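Local coordinates for glutamine cyclotransferase (PDB 3NOL), which catalyses the cyclisation of N-terminal glutamine residues of peptides to pyroglutamate, with release of ammonia, at residues K42-F48 and T242-W246; Y50-F55 and H236-F240; I99-T103 and G129-T133; N175-D181 and N228-K234. All blocks are in the same frame, centred on the assembly; numbering follows the deposited sequence. Where two conformers were deposited one is given.

Overall arrangement
The chain is a five-bladed beta-propeller, and all four contacts join neighbouring blades. Contacts 1, 3 and 4 are mainly buried; contact 2 is only partly so. Contacts 1 and 2 share strands 44-51 and 238-243, at opposite ends, and contact 2 adds strand 54-61; they meet where Phe-48 packs on Phe-55. Contact 1 mixes a salt bridge with apolar packing, and contact 2 rests on aromatic rings and an arginine. Contact 3 is almost wholly aliphatic, with no hydrogen bond across it. Contact 4 lies nearest the centre of the chain and is the most polar. It supplies four of the five protein residues on the calcium ion; Phe-48 of contact 1 is the fifth.

Contact 1 of 4, residues K42-F48 and T242-W246; sequences KAFTEGF and TGKLW. With CA (calcium ion), chain B; GOL (glycerol), chain C.
The side chain of Lys-244 leaves with CG beside its backbone N (chi1 -55°) and then runs extended to the amine. Glu-46 starts out away from the other segment but bends back at chi2 (-66°), which brings its carboxylate to that amine. NZ of Lys-244 is 2.8 Å from OE2 of Glu-46 in a salt bridge. It meets the syn side of this oxygen, 24° out of the carboxylate plane. A second bond from NZ to OE1 is weak. A glycerol, probably from the crystallisation liquor, closes the group: its O1 accepts from Lys-244 NZ and donates to Glu-46 OE1. With an alanine here in place of Lys-244, the Glu-46 carboxylate would probably lose its positive mate and be freer to turn.

Leu-245 lies alongside Phe-44. Its CD2 sits over the centre of the Phe-44 ring, 3.6 Å from the centroid, in a CH-pi contact. Its CD1 touches Phe-44 CE2 at 3.7 Å. The backbone N of Leu-245 gives a hydrogen bond of 2.9 Å to O of Ala-43. Gly-243 to Trp-246 form a type II turn. A side chain on Gly-243 would run into the indole of Trp-246. Further in, CG2 of Thr-242 lies over one face of the Phe-48 ring, 4.2 Å from its centroid. Phe-48 O binds the calcium ion at 2.3 Å. The contact joins the inner strand of one blade to the end of strand 238-243 and the turn after it, in the adjacent blade, an interblade interface of a five-bladed beta-propeller.

Contact 2 of 4, residues Y50-F55 and H236-F240; sequences YRNGYF and HHRLF
The backbones of Tyr-50 and Phe-240 stay apart, with their CA atoms 8.6 Å from each other, and the type I' turn from Arg-51 to Tyr-54 brings both Tyr-50 and Phe-55 to the interface. The direct contact is therefore made by side chains. Phe-55 points the CE1-CZ edge of its ring at the face of Phe-240. This is a T-shaped pair, with centroids 4.9 Å apart and planes at 80°. Tyr-50 has CG anti to its backbone N (chi1 170°), and its CD2 comes obliquely to Phe-240 CE2 at 4.0 Å. With an alanine in place of Phe-240, the Phe-55 edge would probably have no ring face to pack on, and a gap would open beside Tyr-50.

Arg-238 works at the outer end of the contact. Its NH2 makes a weak, bent hydrogen bond of 3.2 Å to Tyr-50 OH, which lies at the edge of the guanidinium (N-H...O 126°). The same NH2 gives a bond of 3.0 Å to water 2, which donates to O of Gly-53. The main partner of Arg-238 is Asp-233, in a salt bridge through NE. Phe-240 CZ lies under one guanidinium face, 3.7 Å from its plane. Aromatic packing inside and a polar rim outside thus join two adjacent blades of the propeller.

Contact 3 of 4, residues I99-T103 and G129-T133; sequences IVGLT and GWGLT
Leu-102 packs against Gly-129 where two successive blades of the beta-propeller meet. It lies on strand 98-103, second in its blade; residues 129-133 lead into strand 132-134, the inner strand of the next. The two backbones run roughly against each other, but no hydrogen bond crosses. CB of Leu-102 faces the Gly-129 peptide, 4.1 Å from both its C and its O. With CG anti to the carbonyl carbon (chi1 -53°) and CD1 continuing the extended chain (chi2 178°), CD1 is carried to the 129-132 backbone. CD1 is the main touching atom. It lies 3.7 Å from CA of Gly-129 and 3.6 Å from O of Gly-131, and also meets Trp-130 N and Leu-132 CB. A side chain on Gly-129 would press tightly on Leu-102 CB.

Leu-132 fills in further along. Its CD2 touches Val-100 CG1 at 3.9 Å and lies 3.4 Å from Val-100 O. Leu-139 and Met-141 of the neighbouring strand 139-141 add to this apolar layer. The side chain of Trp-130 starts away from residues 99-103, and its ring meets Trp-189 edge-to-face. At the end of the contact two acceptors face each other: O of Thr-103 is 3.2 Å from O of Gly-129.

Contact 4 of 4, residues N175-D181 and N228-K234; sequences NELEWVD and NGIAWDK. With CA (calcium ion), chain B; SO4 (sulfate ion), chain D.
The indole of Trp-232 has Val-180 CG1 over one face, 3.8 Å from the centroid of its six-membered ring, and Lys-234 N near the rim of the opposite face. Asp-181 OD1 is at the indole edge and takes a weak hydrogen bond from NE1, the carboxylate standing 84° to the ring. The same OD1 forms a salt bridge of 2.9 Å with Lys-234 NZ, which comes from above the carboxylate plane. A sulfate, probably from the crystallisation liquor, accepts hydrogen bonds from Lys-234 NZ and, at the edge of the Trp-179 ring, from NE1.

The Glu-176 carboxylate holds the calcium ion with both oxygens, OE1 and OE2 each at 2.5 Å. OE1 also accepts a bond of 2.8 Å from Ile-230 N, on its anti side but well out of the carboxylate plane. Two metal bonds and this hydrogen bond together hold the carboxylate in its rotation. Glu-178 bends at chi2 (69°) and binds the ion through OE2 at 2.3 Å. The carbonyl oxygens of Leu-177 and Ile-230, water 1 and Phe-48 O bring the ion to seven oxygen ligand atoms. Asn-228 OD1 accepts from Glu-176 N at 3.2 Å, and its ND2 bonds to Thr-45 O. Strands 177-180 and 227-233 run roughly parallel, 24° apart, joined through side chains, calcium and water, not backbone pairing. They are the inner strands of successive blades, flanked by strands 183-188 and 238-243 respectively.

Contact 1 of 4, residues K42-F48 and T242-W246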
# COMPACT_ATOMS: atom_id res chain seq x y z
N LYS A 42 10.53 -1.82 -13.51
CA LYS A 42 10.55 -0.38 -13.72
C LYS A 42 9.46 0.34 -12.91
O LYS A 42 9.34 1.57 -12.97
CB LYS A 42 10.44 -0.06 -15.23
CG LYS A 42 11.68 -0.51 -16.03
CD LYS A 42 11.66 0.04 -17.45
CE LYS A 42 12.96 -0.28 -18.18
NZ LYS A 42 13.20 -1.74 -18.29
N ALA A 43 8.69 -0.42 -12.14
CA ALA A 43 7.53 0.11 -11.43
C ALA A 43 7.90 0.53 -10.02
O ALA A 43 8.10 -0.34 -9.14
CB ALA A 43 6.38 -0.94 -11.40
N PHE A 44 7.93 1.84 -9.79
CA PHE A 44 8.08 2.41 -8.44
C PHE A 44 6.75 2.36 -7.69
O PHE A 44 5.97 3.33 -7.71
CB PHE A 44 8.56 3.87 -8.49
CG PHE A 44 9.97 4.04 -8.99
CD1 PHE A 44 10.22 4.30 -10.34
CD2 PHE A 44 11.06 3.99 -8.09
CE1 PHE A 44 11.54 4.52 -10.81
CE2 PHE A 44 12.38 4.17 -8.55
CZ PHE A 44 12.62 4.44 -9.90
N THR A 45 6.48 1.24 -7.05
CA THR A 45 5.20 1.02 -6.39
C THR A 45 4.91 2.06 -5.30
O THR A 45 5.71 2.20 -4.35
CB THR A 45 5.18 -0.39 -5.76
OG1 THR A 45 5.46 -1.36 -6.78
CG2 THR A 45 3.83 -0.68 -5.14
N GLU A 46 3.78 2.78 -5.42
CA GLU A 46 3.35 3.77 -4.41
C GLU A 46 1.96 3.50 -3.78
O GLU A 46 1.54 4.17 -2.82
CB GLU A 46 3.35 5.19 -4.99
CG GLU A 46 4.67 5.67 -5.60
CD GLU A 46 5.79 5.84 -4.57
OE1 GLU A 46 5.56 5.61 -3.36
OE2 GLU A 46 6.91 6.24 -4.96
N GLY A 47 1.26 2.53 -4.35
CA GLY A 47 -0.08 2.15 -3.90
C GLY A 47 -0.36 0.79 -4.50
O GLY A 47 0.08 0.50 -5.63
N PHE A 48 -1.00 -0.08 -3.73
CA PHE A 48 -1.12 -1.48 -4.15
C PHE A 48 -2.25 -2.14 -3.38
O PHE A 48 -2.27 -2.13 -2.17
CB PHE A 48 0.23 -2.20 -3.86
CG PHE A 48 0.30 -3.62 -4.31
CD1 PHE A 48 0.10 -3.96 -5.66
CD2 PHE A 48 0.70 -4.62 -3.43
CE1 PHE A 48 0.22 -5.31 -6.10
CE2 PHE A 48 0.83 -5.96 -3.86
CZ PHE A 48 0.59 -6.30 -5.19
N THR A 242 5.27 -6.44 -2.10
CA THR A 242 6.25 -6.12 -3.13
C THR A 242 7.08 -4.87 -2.74
O THR A 242 7.08 -4.43 -1.58
CB THR A 242 5.58 -6.02 -4.56
OG1 THR A 242 6.58 -6.01 -5.60
CG2 THR A 242 4.69 -4.78 -4.65
N GLY A 243 7.81 -4.33 -3.72
CA GLY A 243 8.59 -3.14 -3.48
C GLY A 243 8.90 -2.40 -4.78
O GLY A 243 8.62 -2.90 -5.92
N LYS A 244 9.46 -1.21 -4.61
CA LYS A 244 9.73 -0.36 -5.77
C LYS A 244 10.84 -0.97 -6.61
O LYS A 244 11.95 -1.18 -6.10
CB LYS A 244 10.08 1.06 -5.33
CG LYS A 244 8.99 1.70 -4.42
CD LYS A 244 9.24 3.22 -4.30
CE LYS A 244 8.46 3.90 -3.16
NZ LYS A 244 8.77 5.37 -3.04
N LEU A 245 10.52 -1.23 -7.88
CA LEU A 245 11.42 -1.87 -8.88
C LEU A 245 11.67 -3.36 -8.60
O LEU A 245 12.48 -4.01 -9.27
CB LEU A 245 12.75 -1.12 -9.01
CG LEU A 245 12.71 0.41 -9.13
CD1 LEU A 245 14.13 0.99 -9.22
CD2 LEU A 245 11.87 0.83 -10.34
N TRP A 246 10.95 -3.91 -7.62
CA TRP A 246 11.14 -5.30 -7.24
C TRP A 246 10.69 -6.22 -8.38
O TRP A 246 9.68 -5.94 -9.04
CB TRP A 246 10.38 -5.61 -5.95
CG TRP A 246 11.09 -5.11 -4.73
CD1 TRP A 246 11.88 -3.99 -4.61
CD2 TRP A 246 11.11 -5.76 -3.46
NE1 TRP A 246 12.37 -3.89 -3.33
CE2 TRP A 246 11.93 -4.97 -2.60
CE3 TRP A 246 10.54 -6.93 -2.97
CZ2 TRP A 246 12.17 -5.33 -1.27
CZ3 TRP A 246 10.79 -7.28 -1.64
CH2 TRP A 246 11.59 -6.48 -0.81
CA CA B . -2.26 -1.66 0.09
C1 GOL C . 7.28 7.59 -0.29
O1 GOL C . 7.07 6.45 -1.11
C2 GOL C . 7.92 8.75 -1.05
O2 GOL C . 6.98 9.29 -1.97
C3 GOL C . 8.24 9.92 -0.11
O3 GOL C . 8.82 10.96 -0.89
O HOH W 1 -4.14 -0.25 -0.36

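Contact 2 of 4, residues Y50-F55 and H236-F240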
# COMPACT_ATOMS: atom_id res chain seq x y z
N TYR A 50 -5.51 -5.50 -3.75
CA TYR A 50 -6.13 -6.59 -4.48
C TYR A 50 -7.63 -6.34 -4.51
O TYR A 50 -8.25 -5.98 -3.50
CB TYR A 50 -5.83 -7.89 -3.75
CG TYR A 50 -6.62 -9.08 -4.26
CD1 TYR A 50 -7.93 -9.32 -3.84
CD2 TYR A 50 -6.02 -9.98 -5.14
CE1 TYR A 50 -8.64 -10.45 -4.30
CE2 TYR A 50 -6.69 -11.11 -5.59
CZ TYR A 50 -8.00 -11.33 -5.17
OH TYR A 50 -8.64 -12.45 -5.64
N ARG A 51 -8.23 -6.52 -5.68
CA ARG A 51 -9.69 -6.40 -5.78
C ARG A 51 -10.15 -7.20 -6.97
O ARG A 51 -9.49 -7.19 -8.03
CB ARG A 51 -10.14 -4.94 -5.91
CG ARG A 51 -11.68 -4.78 -5.88
CD ARG A 51 -12.12 -3.38 -5.67
NE ARG A 51 -13.59 -3.17 -5.62
CZ ARG A 51 -14.41 -3.23 -6.67
NH1 ARG A 51 -15.70 -2.96 -6.53
NH2 ARG A 51 -13.96 -3.56 -7.87
N ASN A 52 -11.27 -7.91 -6.78
CA ASN A 52 -11.92 -8.68 -7.84
C ASN A 52 -10.95 -9.56 -8.65
O ASN A 52 -11.01 -9.62 -9.89
CB ASN A 52 -12.79 -7.77 -8.74
CG ASN A 52 -12.01 -6.62 -9.37
OD1 ASN A 52 -11.35 -6.77 -10.40
ND2 ASN A 52 -12.09 -5.45 -8.74
N GLY A 53 -10.06 -10.22 -7.92
CA GLY A 53 -9.13 -11.17 -8.52
C GLY A 53 -7.87 -10.58 -9.14
O GLY A 53 -7.00 -11.34 -9.59
N TYR A 54 -7.76 -9.25 -9.14
CA TYR A 54 -6.62 -8.57 -9.75
C TYR A 54 -5.86 -7.67 -8.77
O TYR A 54 -6.38 -7.31 -7.72
CB TYR A 54 -7.08 -7.76 -10.98
CG TYR A 54 -7.40 -8.68 -12.13
CD1 TYR A 54 -6.48 -8.89 -13.16
CD2 TYR A 54 -8.61 -9.40 -12.15
CE1 TYR A 54 -6.76 -9.77 -14.20
CE2 TYR A 54 -8.90 -10.29 -13.19
CZ TYR A 54 -7.97 -10.46 -14.20
OH TYR A 54 -8.23 -11.33 -15.25
N PHE A 55 -4.63 -7.31 -9.14
CA PHE A 55 -3.92 -6.24 -8.44
C PHE A 55 -4.29 -4.90 -9.06
O PHE A 55 -4.44 -4.80 -10.30
CB PHE A 55 -2.40 -6.39 -8.58
CG PHE A 55 -1.82 -7.59 -7.86
CD1 PHE A 55 -2.37 -8.03 -6.65
CD2 PHE A 55 -0.68 -8.21 -8.34
CE1 PHE A 55 -1.82 -9.14 -5.99
CE2 PHE A 55 -0.10 -9.31 -7.67
CZ PHE A 55 -0.68 -9.77 -6.51
N HIS A 236 -9.76 -15.43 -0.29
CA HIS A 236 -8.86 -16.61 -0.23
C HIS A 236 -7.79 -16.53 0.89
O HIS A 236 -6.99 -17.47 1.07
CB HIS A 236 -8.18 -16.85 -1.59
CG HIS A 236 -9.12 -16.81 -2.76
ND1 HIS A 236 -9.97 -17.84 -3.08
CD2 HIS A 236 -9.34 -15.84 -3.68
CE1 HIS A 236 -10.67 -17.51 -4.16
NE2 HIS A 236 -10.30 -16.31 -4.55
N HIS A 237 -7.77 -15.40 1.59
CA HIS A 237 -6.72 -15.09 2.58
C HIS A 237 -5.30 -15.22 2.00
O HIS A 237 -4.48 -16.02 2.47
CB HIS A 237 -6.93 -15.90 3.87
CG HIS A 237 -7.87 -15.25 4.84
ND1 HIS A 237 -7.71 -15.36 6.21
CD2 HIS A 237 -8.96 -14.47 4.65
CE1 HIS A 237 -8.68 -14.70 6.82
NE2 HIS A 237 -9.45 -14.13 5.90
N ARG A 238 -5.04 -14.41 0.98
CA ARG A 238 -3.71 -14.29 0.38
C ARG A 238 -3.11 -12.92 0.67
O ARG A 238 -3.69 -11.89 0.30
CB ARG A 238 -3.75 -14.54 -1.13
CG ARG A 238 -4.14 -15.97 -1.54
CD ARG A 238 -4.07 -16.20 -3.06
NE ARG A 238 -5.08 -15.41 -3.76
CZ ARG A 238 -5.19 -15.25 -5.09
NH1 ARG A 238 -4.33 -15.83 -5.93
NH2 ARG A 238 -6.17 -14.50 -5.59
N LEU A 239 -1.95 -12.93 1.33
CA LEU A 239 -1.21 -11.71 1.62
C LEU A 239 -0.08 -11.55 0.59
O LEU A 239 0.73 -12.47 0.41
CB LEU A 239 -0.62 -11.78 3.03
CG LEU A 239 0.14 -10.56 3.56
CD1 LEU A 239 -0.74 -9.33 3.60
CD2 LEU A 239 0.74 -10.84 4.94
N PHE A 240 -0.02 -10.38 -0.04
CA PHE A 240 0.94 -10.12 -1.11
C PHE A 240 1.80 -8.92 -0.71
O PHE A 240 1.26 -7.89 -0.27
CB PHE A 240 0.23 -9.76 -2.42
CG PHE A 240 -0.68 -10.83 -2.95
CD1 PHE A 240 -0.14 -11.91 -3.66
CD2 PHE A 240 -2.06 -10.76 -2.74
CE1 PHE A 240 -0.98 -12.89 -4.18
CE2 PHE A 240 -2.91 -11.75 -3.26
CZ PHE A 240 -2.37 -12.80 -3.97
O HOH W 2 -7.03 -13.99 -8.44

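Contact 3 of 4, residues I99-T103 and G129-T133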
# COMPACT_ATOMS: atom_id res chain seq x y z
N ILE A 99 -12.16 3.91 -7.14
CA ILE A 99 -10.79 3.90 -6.62
C ILE A 99 -10.50 5.34 -6.20
O ILE A 99 -10.89 6.30 -6.91
CB ILE A 99 -9.77 3.41 -7.67
CG1 ILE A 99 -10.09 1.95 -8.04
CG2 ILE A 99 -8.30 3.58 -7.14
CD1 ILE A 99 -9.15 1.37 -9.08
N VAL A 100 -9.87 5.48 -5.04
CA VAL A 100 -9.48 6.78 -4.50
C VAL A 100 -7.95 6.80 -4.47
O VAL A 100 -7.30 5.79 -4.14
CB VAL A 100 -10.04 7.00 -3.08
CG1 VAL A 100 -9.65 8.38 -2.57
CG2 VAL A 100 -11.58 6.79 -3.04
N GLY A 101 -7.37 7.93 -4.85
CA GLY A 101 -5.92 8.06 -4.98
C GLY A 101 -5.42 9.34 -4.31
O GLY A 101 -6.09 10.38 -4.35
N LEU A 102 -4.22 9.25 -3.72
CA LEU A 102 -3.47 10.38 -3.18
C LEU A 102 -2.40 10.88 -4.16
O LEU A 102 -2.14 10.24 -5.19
CB LEU A 102 -2.81 9.97 -1.86
CG LEU A 102 -3.79 9.35 -0.83
CD1 LEU A 102 -3.00 8.94 0.42
CD2 LEU A 102 -4.97 10.31 -0.51
N THR A 103 -1.80 12.02 -3.85
CA THR A 103 -0.70 12.57 -4.69
C THR A 103 0.53 12.89 -3.83
O THR A 103 0.43 12.99 -2.60
CB THR A 103 -1.10 13.84 -5.46
OG1 THR A 103 -1.51 14.83 -4.53
CG2 THR A 103 -2.27 13.55 -6.48
N GLY A 129 0.19 12.85 1.38
CA GLY A 129 -0.58 11.62 1.27
C GLY A 129 0.35 10.55 0.73
O GLY A 129 0.90 10.67 -0.39
N TRP A 130 0.56 9.51 1.54
CA TRP A 130 1.46 8.42 1.17
C TRP A 130 0.62 7.16 0.90
O TRP A 130 0.17 6.98 -0.23
CB TRP A 130 2.54 8.17 2.24
CG TRP A 130 3.60 9.27 2.36
CD1 TRP A 130 3.46 10.62 2.06
CD2 TRP A 130 4.94 9.11 2.81
NE1 TRP A 130 4.64 11.28 2.30
CE2 TRP A 130 5.56 10.38 2.77
CE3 TRP A 130 5.69 7.99 3.24
CZ2 TRP A 130 6.90 10.56 3.14
CZ3 TRP A 130 7.03 8.20 3.63
CH2 TRP A 130 7.61 9.47 3.56
N GLY A 131 0.38 6.32 1.91
CA GLY A 131 -0.43 5.10 1.72
C GLY A 131 -1.93 5.32 1.96
O GLY A 131 -2.32 6.24 2.68
N LEU A 132 -2.75 4.46 1.35
CA LEU A 132 -4.20 4.53 1.52
C LEU A 132 -4.79 3.12 1.49
O LEU A 132 -4.42 2.31 0.67
CB LEU A 132 -4.82 5.41 0.44
CG LEU A 132 -6.31 5.71 0.54
CD1 LEU A 132 -6.60 6.63 1.76
CD2 LEU A 132 -6.80 6.37 -0.78
N THR A 133 -5.69 2.86 2.42
CA THR A 133 -6.46 1.60 2.44
C THR A 133 -7.85 1.94 3.01
O THR A 133 -8.21 3.13 3.15
CB THR A 133 -5.70 0.46 3.25
OG1 THR A 133 -6.39 -0.80 3.10
CG2 THR A 133 -5.60 0.81 4.75

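Contact 4 of 4, residues N175-D181 and N228-K234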
# COMPACT_ATOMS: atom_id res chain seq x y z
N ASN A 175 4.15 4.20 5.35
CA ASN A 175 3.98 4.36 3.91
C ASN A 175 2.80 3.51 3.41
O ASN A 175 1.70 3.68 3.94
CB ASN A 175 5.29 4.02 3.18
CG ASN A 175 5.44 4.75 1.84
OD1 ASN A 175 4.47 5.34 1.32
ND2 ASN A 175 6.64 4.69 1.28
N GLU A 176 3.01 2.59 2.44
CA GLU A 176 1.86 1.80 1.90
C GLU A 176 1.11 1.07 3.03
O GLU A 176 1.73 0.55 3.97
CB GLU A 176 2.28 0.85 0.76
CG GLU A 176 1.35 0.86 -0.44
CD GLU A 176 0.10 -0.03 -0.26
OE1 GLU A 176 0.22 -1.16 0.28
OE2 GLU A 176 -1.00 0.38 -0.73
N LEU A 177 -0.22 1.07 2.95
CA LEU A 177 -1.06 0.50 4.00
C LEU A 177 -1.91 -0.63 3.45
O LEU A 177 -2.21 -0.64 2.25
CB LEU A 177 -2.03 1.54 4.56
CG LEU A 177 -1.46 2.82 5.18
CD1 LEU A 177 -2.62 3.65 5.76
CD2 LEU A 177 -0.45 2.42 6.25
N GLU A 178 -2.32 -1.52 4.35
CA GLU A 178 -3.37 -2.49 4.03
C GLU A 178 -4.15 -2.91 5.27
O GLU A 178 -3.53 -3.28 6.27
CB GLU A 178 -2.79 -3.74 3.34
CG GLU A 178 -3.90 -4.60 2.73
CD GLU A 178 -4.56 -3.94 1.52
OE1 GLU A 178 -5.70 -4.34 1.20
OE2 GLU A 178 -3.95 -3.03 0.87
N TRP A 179 -5.48 -2.83 5.21
CA TRP A 179 -6.34 -3.38 6.28
C TRP A 179 -6.35 -4.90 6.13
O TRP A 179 -6.75 -5.43 5.08
CB TRP A 179 -7.75 -2.85 6.10
CG TRP A 179 -8.68 -3.26 7.17
CD1 TRP A 179 -9.60 -4.28 7.12
CD2 TRP A 179 -8.84 -2.64 8.45
NE1 TRP A 179 -10.30 -4.34 8.30
CE2 TRP A 179 -9.86 -3.35 9.14
CE3 TRP A 179 -8.20 -1.58 9.09
CZ2 TRP A 179 -10.27 -3.01 10.44
CZ3 TRP A 179 -8.62 -1.23 10.40
CH2 TRP A 179 -9.63 -1.96 11.06
N VAL A 180 -5.89 -5.60 7.16
CA VAL A 180 -5.81 -7.05 7.12
C VAL A 180 -6.45 -7.62 8.38
O VAL A 180 -5.89 -7.52 9.48
CB VAL A 180 -4.34 -7.54 6.95
CG1 VAL A 180 -4.24 -9.08 6.90
CG2 VAL A 180 -3.67 -6.91 5.71
N ASP A 181 -7.65 -8.18 8.21
CA ASP A 181 -8.38 -8.86 9.29
C ASP A 181 -8.39 -8.05 10.61
O ASP A 181 -8.04 -8.56 11.66
CB ASP A 181 -7.82 -10.27 9.49
CG ASP A 181 -8.18 -11.21 8.33
OD1 ASP A 181 -8.81 -10.77 7.33
OD2 ASP A 181 -7.81 -12.40 8.43
N ASN A 228 7.79 -1.87 -0.37
CA ASN A 228 6.63 -0.96 -0.32
C ASN A 228 5.52 -1.54 -1.15
O ASN A 228 5.68 -1.75 -2.37
CB ASN A 228 6.95 0.47 -0.84
CG ASN A 228 5.84 1.47 -0.45
OD1 ASN A 228 5.54 1.65 0.75
ND2 ASN A 228 5.20 2.08 -1.47
N GLY A 229 4.39 -1.82 -0.49
CA GLY A 229 3.22 -2.34 -1.17
C GLY A 229 2.79 -3.64 -0.54
O GLY A 229 3.56 -4.63 -0.52
N ILE A 230 1.57 -3.61 -0.01
CA ILE A 230 0.95 -4.72 0.70
C ILE A 230 -0.46 -4.84 0.18
O ILE A 230 -1.18 -3.84 0.19
CB ILE A 230 0.80 -4.42 2.19
CG1 ILE A 230 2.12 -3.94 2.81
CG2 ILE A 230 0.26 -5.67 2.90
CD1 ILE A 230 1.98 -3.38 4.23
N ALA A 231 -0.86 -6.05 -0.23
CA ALA A 231 -2.26 -6.29 -0.67
C ALA A 231 -2.80 -7.54 -0.00
O ALA A 231 -2.03 -8.43 0.37
CB ALA A 231 -2.34 -6.43 -2.17
N TRP A 232 -4.12 -7.61 0.12
CA TRP A 232 -4.75 -8.68 0.87
C TRP A 232 -6.00 -9.11 0.14
O TRP A 232 -6.84 -8.28 -0.21
CB TRP A 232 -5.07 -8.17 2.28
CG TRP A 232 -5.88 -9.09 3.15
CD1 TRP A 232 -7.13 -8.83 3.67
CD2 TRP A 232 -5.49 -10.38 3.66
NE1 TRP A 232 -7.54 -9.89 4.45
CE2 TRP A 232 -6.56 -10.85 4.46
CE3 TRP A 232 -4.35 -11.17 3.51
CZ2 TRP A 232 -6.51 -12.09 5.13
CZ3 TRP A 232 -4.30 -12.41 4.17
CH2 TRP A 232 -5.37 -12.86 4.96
N ASP A 233 -6.10 -10.41 -0.08
CA ASP A 233 -7.22 -11.04 -0.75
C ASP A 233 -8.01 -11.67 0.38
O ASP A 233 -7.63 -12.71 0.92
CB ASP A 233 -6.70 -12.10 -1.73
CG ASP A 233 -7.78 -13.05 -2.25
OD1 ASP A 233 -7.40 -13.93 -3.04
OD2 ASP A 233 -8.96 -12.93 -1.87
N LYS A 234 -9.12 -11.03 0.71
CA LYS A 234 -9.97 -11.42 1.84
C LYS A 234 -10.71 -12.74 1.57
O LYS A 234 -10.87 -13.58 2.48
CB LYS A 234 -10.98 -10.28 2.10
CG LYS A 234 -12.00 -10.54 3.20
CD LYS A 234 -11.36 -10.53 4.55
CE LYS A 234 -12.37 -10.22 5.63
NZ LYS A 234 -11.68 -10.37 6.93
CA CA B . -2.26 -1.66 0.09
S SO4 D . -12.26 -7.22 8.65
O1 SO4 D . -13.23 -8.29 8.36
O2 SO4 D . -10.94 -7.60 8.19
O3 SO4 D . -12.71 -6.01 7.95
O4 SO4 D . -12.20 -6.97 10.09
O HOH W 3 7.86 1.95 2.23
O HOH W 4 2.93 3.83 -0.47
O HOH W 5 -6.01 -5.68 -0.99
O HOH W 1 -4.14 -0.25 -0.36